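Local coordinates for protein myosin-2 (Saccharomyces cerevisiae, PDB 6IXO) that carries organelles and other cargo along actin cables as a class V myosin heavy chain, binding cargo receptors through the globular tail domain given here, at residues Thr207-Ile212 with Ala228-Leu233; Leu234-Ala239 with Pro372-Phe377; Ile240-Leu245 with Ile368-Glu373. All blocks are in the same frame, centred on the assembly; numbering follows the deposited sequence.

Interaction 1: Thr207-Ile212 with Ala228-Leu233; sequences TFFNSI and AVVTTL
Two phenylalanines, F208 and F209, lean from helix 202-218 onto V230 and L233 of helix 223-247, and every contact between the segments is apolar. The F209 ring does most of the aromatic packing. Its CE1 lies 3.9 Å from CB of L233 and 4.0 Å from CG1 of V230, so one corner of the ring fits between two neighbouring side chains of the facing helix. F208 contributes less: its CG is anti to the backbone N (chi1 172°), and the ring offers its edge to L233, with CE2 4.1 Å from CD1. The same ring lays CD2 over one face of F209, which helps to fix the tilt of that ring.

The aliphatic contacts centre on I212. Its extended branch meets L233 tip to tip, CD1 to CD1 at 3.7 Å, while its CG2 passes V230, 4.2 Å from that residue's CG2, and borders V229. Branched residues suit these places because each can touch two partners at once. I98 of helix 97-124 covers F208 and I212, and Y159 of helix 134-180 packs on V229, so the interface lies buried.

The segment axes run 11.3 Å apart at 159°. With only a short turn between the helices, this is an antiparallel alpha-helical hairpin within the all-helical globular tail of a class V myosin.

Interaction 2: Leu234-Ala239 with Pro372-Phe377; sequences LNYVDA and PETGPF
The carbonyl oxygen of E373 is approached from several sides: CD1 of Y236 lies obliquely beside it at 3.8 Å, CZ of F377 meets it at 3.5 Å with the oxygen in the plane of that ring, and NE2 of Q167 on helix 134-180 gives it a hydrogen bond. The F377 ring supplies no classical donor, but its C-H edge is weakly positive and suits a carbonyl oxygen, so it probably supplements the bond from Q167. This is where an extended, irregular part of the chain after helix 336-350 lies against helix 223-247 in the helical globular tail.

Y236 carries the largest share of the contact from the helix side. With CG anti to the backbone N (chi1 -169°), its ring swings out to the extended chain. CE1 comes within 3.7 Å of P372 CB, the ring and the proline crossing obliquely, and T374 CG2 lies 4.3 Å from the same CE1, at the ring edge. The hydroxyl ends at Q171 in a weak hydrogen bond, so a tyrosine serves both an apolar neighbour and a polar one.

One turn further on, the small methyl of A239 allows the backbone of P372 to come close: its CB is 3.9 Å from P372 CA, and the two CA atoms are 5.4 Å apart. The rigid proline ring in turn offers a compact apolar surface and no N-H that would need an acceptor.

Beyond T374 the chain turns through G375 and a cis peptide bond before P376. A side chain on G375 would run into F377, and the CA of G375 lies 3.6 Å above the centre of the F377 ring.

Interaction 3: Ile240-Leu245 with Ile368-Glu373; sequences ICFNEL and IFITPE
I240 starts the contact with its CG2 branch, 4.0 Å from CG of P372, the two side chains crossing at about a right angle. Here the extended chain 368-373 runs along the outside of helix 223-247 in the globular tail, and an asparagine fastens it.

F242 comes next, pointing its CB toward the chain. Its CD2 packs 3.7 Å from CD1 of I370, while the ring offers its edge to the carbonyl oxygen of I368, CE2 to O 3.6 Å; Q317 gives that oxygen a hydrogen bond. A flat ring suits a place with an aliphatic branch on one hand and a backbone oxygen on the other.

N243 is the polar centre. Its CG stands anti to the carbonyl carbon (chi1 -69°), which carries the amide out to I370. OD1 accepts from I370 N at 2.8 Å, nearly straight at 161° and on a lone pair in the carbonyl plane, and ND2 donates to I370 O, also at 2.8 Å. One amide thus satisfies both backbone groups of one residue, as a neighbouring strand might. A leucine in its place would probably leave the N-H and C=O of I370 without these mates and let the chain drift from the helix. The F369 ring lies beside the amide with its plane turned 81° from it, and its CD1 lies 3.7 Å from CB of N243.

All three interactions use helix 223-247, taken in chain order from interaction 1 to interaction 3. Interaction 1 joins it to its hairpin partner, while interactions 2 and 3 share P372 and E373 and lay one continuous extended chain along the following turns. The centres of interactions 1 and 2 are 12 Å apart, those of 2 and 3 10 Å, and those of 1 and 3 19 Å. Direct packing connects neighbours: T232 CG2 meets F377 CE1 at 3.5 Å, F209 CZ meets L234 CD2 at 3.8 Å, and A239 CB meets I370 CG2 at 3.8 Å. Burial lessens from interaction 1, near the chain's centre, to interactions 2 and 3.

Interaction 1: Thr207-Ile212 with Ala228-Leu233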
loop_
_atom_site.group_PDB
_atom_site.type_symbol
_atom_site.label_atom_id
_atom_site.label_comp_id
_atom_site.label_asym_id
_atom_site.label_seq_id
_atom_site.Cartn_x
_atom_site.Cartn_y
_atom_site.Cartn_z
ATOM N N THR A 207 9.413 -1.819 12.226
ATOM C CA THR A 207 9.916 -2.789 11.245
ATOM C C THR A 207 8.975 -2.862 10.049
ATOM O O THR A 207 9.393 -2.888 8.887
ATOM C CB THR A 207 10.058 -4.177 11.879
ATOM O OG1 THR A 207 11.138 -4.143 12.801
ATOM C CG2 THR A 207 10.345 -5.246 10.815
ATOM N N PHE A 208 7.687 -2.875 10.346
ATOM C CA PHE A 208 6.651 -2.973 9.322
ATOM C C PHE A 208 6.652 -1.775 8.371
ATOM O O PHE A 208 6.638 -1.936 7.141
ATOM C CB PHE A 208 5.286 -3.134 10.036
ATOM C CG PHE A 208 4.066 -3.059 9.129
ATOM C CD1 PHE A 208 3.425 -4.218 8.730
ATOM C CD2 PHE A 208 3.525 -1.831 8.740
ATOM C CE1 PHE A 208 2.249 -4.158 7.925
ATOM C CE2 PHE A 208 2.376 -1.761 7.960
ATOM C CZ PHE A 208 1.734 -2.929 7.550
ATOM N N PHE A 209 6.630 -0.570 8.927
ATOM C CA PHE A 209 6.717 0.619 8.082
ATOM C C PHE A 209 8.093 0.741 7.388
ATOM O O PHE A 209 8.173 1.131 6.203
ATOM C CB PHE A 209 6.431 1.888 8.893
ATOM C CG PHE A 209 4.986 2.119 9.119
ATOM C CD1 PHE A 209 4.198 2.694 8.128
ATOM C CD2 PHE A 209 4.383 1.724 10.321
ATOM C CE1 PHE A 209 2.829 2.888 8.319
ATOM C CE2 PHE A 209 3.013 1.912 10.527
ATOM C CZ PHE A 209 2.228 2.493 9.526
ATOM N N ASN A 210 9.177 0.392 8.077
ATOM C CA ASN A 210 10.473 0.368 7.370
ATOM C C ASN A 210 10.485 -0.542 6.140
ATOM O O ASN A 210 11.140 -0.261 5.126
ATOM C CB ASN A 210 11.567 -0.102 8.291
ATOM C CG ASN A 210 12.299 1.029 8.888
ATOM O OD1 ASN A 210 12.638 1.983 8.186
ATOM N ND2 ASN A 210 12.552 0.955 10.188
ATOM N N SER A 211 9.793 -1.660 6.269
ATOM C CA SER A 211 9.754 -2.645 5.192
ATOM C C SER A 211 8.998 -2.053 4.009
ATOM O O SER A 211 9.409 -2.210 2.854
ATOM C CB SER A 211 9.109 -3.936 5.697
ATOM O OG SER A 211 9.051 -4.909 4.664
ATOM N N ILE A 212 7.903 -1.341 4.284
ATOM C CA ILE A 212 7.219 -0.647 3.192
ATOM C C ILE A 212 8.154 0.351 2.547
ATOM O O ILE A 212 8.296 0.388 1.321
ATOM C CB ILE A 212 5.981 0.062 3.677
ATOM C CG1 ILE A 212 4.948 -0.980 4.121
ATOM C CG2 ILE A 212 5.335 0.895 2.555
ATOM C CD1 ILE A 212 3.734 -0.363 4.790
ATOM N N ALA A 228 1.005 7.792 -0.326
ATOM C CA ALA A 228 -0.426 7.420 -0.201
ATOM C C ALA A 228 -0.585 6.231 0.719
ATOM O O ALA A 228 -1.450 6.209 1.594
ATOM C CB ALA A 228 -1.029 7.092 -1.646
ATOM N N VAL A 229 0.243 5.220 0.503
ATOM C CA VAL A 229 0.116 3.996 1.276
ATOM C C VAL A 229 0.340 4.281 2.761
ATOM O O VAL A 229 -0.437 3.887 3.629
ATOM C CB VAL A 229 1.133 2.953 0.812
ATOM C CG1 VAL A 229 1.216 1.793 1.847
ATOM C CG2 VAL A 229 0.750 2.459 -0.609
ATOM N N VAL A 230 1.410 5.003 3.063
ATOM C CA VAL A 230 1.723 5.197 4.470
ATOM C C VAL A 230 0.765 6.156 5.168
ATOM O O VAL A 230 0.395 5.949 6.348
ATOM C CB VAL A 230 3.194 5.697 4.612
ATOM C CG1 VAL A 230 3.470 6.099 6.096
ATOM C CG2 VAL A 230 4.113 4.551 4.191
ATOM N N THR A 231 0.331 7.207 4.478
ATOM C CA THR A 231 -0.661 8.133 5.030
ATOM C C THR A 231 -1.963 7.394 5.363
ATOM O O THR A 231 -2.613 7.608 6.412
ATOM C CB THR A 231 -0.938 9.274 4.018
ATOM O OG1 THR A 231 0.204 10.137 3.970
ATOM C CG2 THR A 231 -2.168 10.074 4.429
ATOM N N THR A 232 -2.372 6.526 4.433
ATOM C CA THR A 232 -3.593 5.706 4.679
ATOM C C THR A 232 -3.392 4.830 5.914
ATOM O O THR A 232 -4.253 4.748 6.797
ATOM C CB THR A 232 -3.938 4.811 3.458
ATOM O OG1 THR A 232 -4.224 5.645 2.339
ATOM C CG2 THR A 232 -5.175 3.915 3.745
ATOM N N LEU A 233 -2.224 4.221 6.027
ATOM C CA LEU A 233 -2.007 3.308 7.158
ATOM C C LEU A 233 -1.858 4.032 8.510
ATOM O O LEU A 233 -2.345 3.533 9.544
ATOM C CB LEU A 233 -0.774 2.438 6.903
ATOM C CG LEU A 233 -0.984 1.452 5.725
ATOM C CD1 LEU A 233 0.291 0.662 5.458
ATOM C CD2 LEU A 233 -2.184 0.459 5.925
#

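Interaction 2: Leu234-Ala239 with Pro372-Phe377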
loop_
_atom_site.group_PDB
_atom_site.type_symbol
_atom_site.label_atom_id
_atom_site.label_comp_id
_atom_site.label_asym_id
_atom_site.label_seq_id
_atom_site.Cartn_x
_atom_site.Cartn_y
_atom_site.Cartn_z
ATOM N N LEU A 234 -1.171 5.169 8.513
ATOM C CA LEU A 234 -1.036 5.970 9.740
ATOM C C LEU A 234 -2.387 6.478 10.237
ATOM O O LEU A 234 -2.684 6.435 11.442
ATOM C CB LEU A 234 -0.111 7.174 9.496
ATOM C CG LEU A 234 1.347 6.787 9.262
ATOM C CD1 LEU A 234 2.142 8.003 8.818
ATOM C CD2 LEU A 234 1.975 6.138 10.537
ATOM N N ASN A 235 -3.195 7.019 9.324
ATOM C CA ASN A 235 -4.562 7.418 9.702
ATOM C C ASN A 235 -5.338 6.268 10.324
ATOM O O ASN A 235 -6.120 6.459 11.294
ATOM C CB ASN A 235 -5.355 7.940 8.507
ATOM C CG ASN A 235 -4.972 9.360 8.159
ATOM O OD1 ASN A 235 -4.783 10.162 9.049
ATOM N ND2 ASN A 235 -4.898 9.682 6.857
ATOM N N TYR A 236 -5.133 5.095 9.738
ATOM C CA TYR A 236 -5.776 3.866 10.185
ATOM C C TYR A 236 -5.314 3.513 11.613
ATOM O O TYR A 236 -6.122 3.246 12.491
ATOM C CB TYR A 236 -5.443 2.703 9.256
ATOM C CG TYR A 236 -6.301 1.469 9.532
ATOM C CD1 TYR A 236 -7.638 1.427 9.127
ATOM C CD2 TYR A 236 -5.760 0.343 10.148
ATOM C CE1 TYR A 236 -8.449 0.274 9.374
ATOM C CE2 TYR A 236 -6.540 -0.844 10.360
ATOM C CZ TYR A 236 -7.876 -0.839 10.004
ATOM O OH TYR A 236 -8.617 -1.974 10.195
ATOM N N VAL A 237 -4.008 3.483 11.817
ATOM C CA VAL A 237 -3.468 3.227 13.168
ATOM C C VAL A 237 -4.049 4.227 14.183
ATOM O O VAL A 237 -4.461 3.871 15.283
ATOM C CB VAL A 237 -1.933 3.324 13.135
ATOM C CG1 VAL A 237 -1.354 3.457 14.541
ATOM C CG2 VAL A 237 -1.346 2.106 12.378
ATOM N N ASP A 238 -4.071 5.489 13.800
ATOM C CA ASP A 238 -4.619 6.537 14.649
ATOM C C ASP A 238 -6.051 6.201 15.070
ATOM O O ASP A 238 -6.389 6.259 16.251
ATOM C CB ASP A 238 -4.560 7.866 13.895
ATOM C CG ASP A 238 -4.763 9.097 14.798
ATOM O OD1 ASP A 238 -4.104 9.204 15.841
ATOM O OD2 ASP A 238 -5.585 9.947 14.450
ATOM N N ALA A 239 -6.903 5.856 14.096
ATOM C CA ALA A 239 -8.338 5.636 14.371
ATOM C C ALA A 239 -8.519 4.437 15.277
ATOM O O ALA A 239 -9.174 4.536 16.339
ATOM C CB ALA A 239 -9.161 5.405 12.996
ATOM N N PRO A 372 -12.700 4.161 11.109
ATOM C CA PRO A 372 -11.487 3.817 10.337
ATOM C C PRO A 372 -11.785 3.866 8.832
ATOM O O PRO A 372 -12.904 3.530 8.436
ATOM C CB PRO A 372 -11.155 2.390 10.794
ATOM C CG PRO A 372 -11.922 2.209 12.108
ATOM C CD PRO A 372 -13.150 3.060 11.968
ATOM N N GLU A 373 -10.836 4.335 8.028
ATOM C CA GLU A 373 -11.079 4.374 6.561
ATOM C C GLU A 373 -10.714 3.022 6.008
ATOM O O GLU A 373 -9.541 2.630 6.090
ATOM C CB GLU A 373 -10.234 5.439 5.869
ATOM C CG GLU A 373 -10.629 6.877 6.140
ATOM C CD GLU A 373 -12.076 7.185 5.791
ATOM O OE1 GLU A 373 -12.660 8.069 6.460
ATOM O OE2 GLU A 373 -12.625 6.554 4.855
ATOM N N THR A 374 -11.681 2.325 5.419
ATOM C CA THR A 374 -11.387 0.985 4.948
ATOM C C THR A 374 -11.487 0.894 3.430
ATOM O O THR A 374 -11.337 -0.180 2.865
ATOM C CB THR A 374 -12.329 -0.046 5.609
ATOM O OG1 THR A 374 -13.682 0.313 5.335
ATOM C CG2 THR A 374 -12.073 -0.046 7.126
ATOM N N GLY A 375 -11.792 2.011 2.790
ATOM C CA GLY A 375 -11.719 2.078 1.336
ATOM C C GLY A 375 -13.036 1.680 0.687
ATOM O O GLY A 375 -14.053 1.588 1.369
ATOM N N PRO A 376 -13.023 1.409 -0.622
ATOM C CA PRO A 376 -11.807 1.316 -1.445
ATOM C C PRO A 376 -11.105 2.639 -1.658
ATOM O O PRO A 376 -11.728 3.715 -1.546
ATOM C CB PRO A 376 -12.341 0.770 -2.797
ATOM C CG PRO A 376 -13.696 1.261 -2.896
ATOM C CD PRO A 376 -14.243 1.212 -1.431
ATOM N N PHE A 377 -9.817 2.551 -1.965
ATOM C CA PHE A 377 -8.982 3.726 -2.090
ATOM C C PHE A 377 -8.627 4.046 -3.527
ATOM O O PHE A 377 -8.453 3.126 -4.326
ATOM C CB PHE A 377 -7.694 3.506 -1.323
ATOM C CG PHE A 377 -7.931 3.181 0.126
ATOM C CD1 PHE A 377 -8.200 4.185 1.019
ATOM C CD2 PHE A 377 -7.893 1.872 0.560
ATOM C CE1 PHE A 377 -8.440 3.875 2.397
ATOM C CE2 PHE A 377 -8.103 1.570 1.935
ATOM C CZ PHE A 377 -8.379 2.578 2.810
#

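Interaction 3: Ile240-Leu245 with Ile368-Glu373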
loop_
_atom_site.group_PDB
_atom_site.type_symbol
_atom_site.label_atom_id
_atom_site.label_comp_id
_atom_site.label_asym_id
_atom_site.label_seq_id
_atom_site.Cartn_x
_atom_site.Cartn_y
_atom_site.Cartn_z
ATOM N N ILE A 240 -7.915 3.305 14.896
ATOM C CA ILE A 240 -8.234 2.059 15.609
ATOM C C ILE A 240 -7.601 2.093 17.012
ATOM O O ILE A 240 -8.190 1.566 17.962
ATOM C CB ILE A 240 -7.749 0.774 14.863
ATOM C CG1 ILE A 240 -6.225 0.726 14.777
ATOM C CG2 ILE A 240 -8.450 0.644 13.473
ATOM C CD1 ILE A 240 -5.712 -0.617 14.158
ATOM N N CYS A 241 -6.410 2.700 17.149
ATOM C CA CYS A 241 -5.820 2.791 18.525
ATOM C C CYS A 241 -6.576 3.784 19.413
ATOM O O CYS A 241 -6.788 3.530 20.620
ATOM C CB CYS A 241 -4.340 3.194 18.465
ATOM S SG CYS A 241 -3.366 1.844 17.719
ATOM N N PHE A 242 -6.962 4.921 18.844
ATOM C CA PHE A 242 -7.769 5.886 19.591
ATOM C C PHE A 242 -9.056 5.229 20.126
ATOM O O PHE A 242 -9.440 5.399 21.301
ATOM C CB PHE A 242 -8.144 7.095 18.713
ATOM C CG PHE A 242 -9.022 8.097 19.436
ATOM C CD1 PHE A 242 -8.453 9.066 20.269
ATOM C CD2 PHE A 242 -10.428 8.031 19.329
ATOM C CE1 PHE A 242 -9.265 10.003 20.978
ATOM C CE2 PHE A 242 -11.265 8.962 20.041
ATOM C CZ PHE A 242 -10.663 9.946 20.868
ATOM N N ASN A 243 -9.730 4.496 19.250
ATOM C CA ASN A 243 -10.990 3.886 19.605
ATOM C C ASN A 243 -10.778 2.914 20.753
ATOM O O ASN A 243 -11.606 2.830 21.639
ATOM C CB ASN A 243 -11.620 3.176 18.409
ATOM C CG ASN A 243 -12.111 4.162 17.329
ATOM O OD1 ASN A 243 -12.219 5.373 17.573
ATOM N ND2 ASN A 243 -12.461 3.632 16.159
ATOM N N GLU A 244 -9.670 2.190 20.756
ATOM C CA GLU A 244 -9.421 1.270 21.877
ATOM C C GLU A 244 -9.164 2.058 23.139
ATOM O O GLU A 244 -9.663 1.707 24.230
ATOM C CB GLU A 244 -8.228 0.349 21.594
ATOM C CG GLU A 244 -8.530 -0.709 20.494
ATOM C CD GLU A 244 -9.607 -1.690 20.917
ATOM O OE1 GLU A 244 -9.709 -2.025 22.131
ATOM O OE2 GLU A 244 -10.376 -2.127 20.038
ATOM N N LEU A 245 -8.364 3.111 23.012
ATOM C CA LEU A 245 -8.037 3.900 24.173
ATOM C C LEU A 245 -9.281 4.503 24.799
ATOM O O LEU A 245 -9.446 4.505 26.015
ATOM C CB LEU A 245 -7.055 5.015 23.797
ATOM C CG LEU A 245 -5.624 4.566 23.653
ATOM C CD1 LEU A 245 -4.831 5.622 22.784
ATOM C CD2 LEU A 245 -4.983 4.452 25.038
ATOM N N ILE A 368 -18.396 8.993 19.597
ATOM C CA ILE A 368 -17.109 9.275 20.209
ATOM C C ILE A 368 -15.969 8.555 19.475
ATOM O O ILE A 368 -14.801 8.809 19.751
ATOM C CB ILE A 368 -17.067 8.846 21.669
ATOM C CG1 ILE A 368 -17.183 7.318 21.775
ATOM C CG2 ILE A 368 -18.176 9.559 22.473
ATOM C CD1 ILE A 368 -17.059 6.756 23.175
ATOM N N PHE A 369 -16.311 7.648 18.561
ATOM C CA PHE A 369 -15.293 6.848 17.865
ATOM C C PHE A 369 -14.880 7.539 16.564
ATOM O O PHE A 369 -15.673 8.261 15.964
ATOM C CB PHE A 369 -15.831 5.430 17.528
ATOM C CG PHE A 369 -16.093 4.555 18.744
ATOM C CD1 PHE A 369 -15.037 4.100 19.518
ATOM C CD2 PHE A 369 -17.392 4.174 19.086
ATOM C CE1 PHE A 369 -15.259 3.290 20.639
ATOM C CE2 PHE A 369 -17.625 3.366 20.210
ATOM C CZ PHE A 369 -16.548 2.930 20.985
ATOM N N ILE A 370 -13.666 7.261 16.110
ATOM C CA ILE A 370 -13.269 7.699 14.777
ATOM C C ILE A 370 -13.545 6.540 13.835
ATOM O O ILE A 370 -13.085 5.424 14.077
ATOM C CB ILE A 370 -11.792 8.042 14.748
ATOM C CG1 ILE A 370 -11.498 9.178 15.734
ATOM C CG2 ILE A 370 -11.306 8.471 13.325
ATOM C CD1 ILE A 370 -10.008 9.346 15.876
ATOM N N THR A 371 -14.277 6.786 12.774
ATOM C CA THR A 371 -14.494 5.732 11.776
ATOM C C THR A 371 -13.217 5.400 10.997
ATOM O O THR A 371 -12.691 6.265 10.320
ATOM C CB THR A 371 -15.557 6.174 10.797
ATOM O OG1 THR A 371 -16.764 6.370 11.526
ATOM C CG2 THR A 371 -15.740 5.124 9.691
ATOM N N PRO A 372 -12.700 4.161 11.109
ATOM C CA PRO A 372 -11.487 3.817 10.337
ATOM C C PRO A 372 -11.785 3.866 8.832
ATOM O O PRO A 372 -12.904 3.530 8.436
ATOM C CB PRO A 372 -11.155 2.390 10.794
ATOM C CG PRO A 372 -11.922 2.209 12.108
ATOM C CD PRO A 372 -13.150 3.060 11.968
ATOM N N GLU A 373 -10.836 4.335 8.028
ATOM C CA GLU A 373 -11.079 4.374 6.561
ATOM C C GLU A 373 -10.714 3.022 6.008
ATOM O O GLU A 373 -9.541 2.630 6.090
ATOM C CB GLU A 373 -10.234 5.439 5.869
ATOM C CG GLU A 373 -10.629 6.877 6.140
ATOM C CD GLU A 373 -12.076 7.185 5.791
ATOM O OE1 GLU A 373 -12.660 8.069 6.460
ATOM O OE2 GLU A 373 -12.625 6.554 4.855
#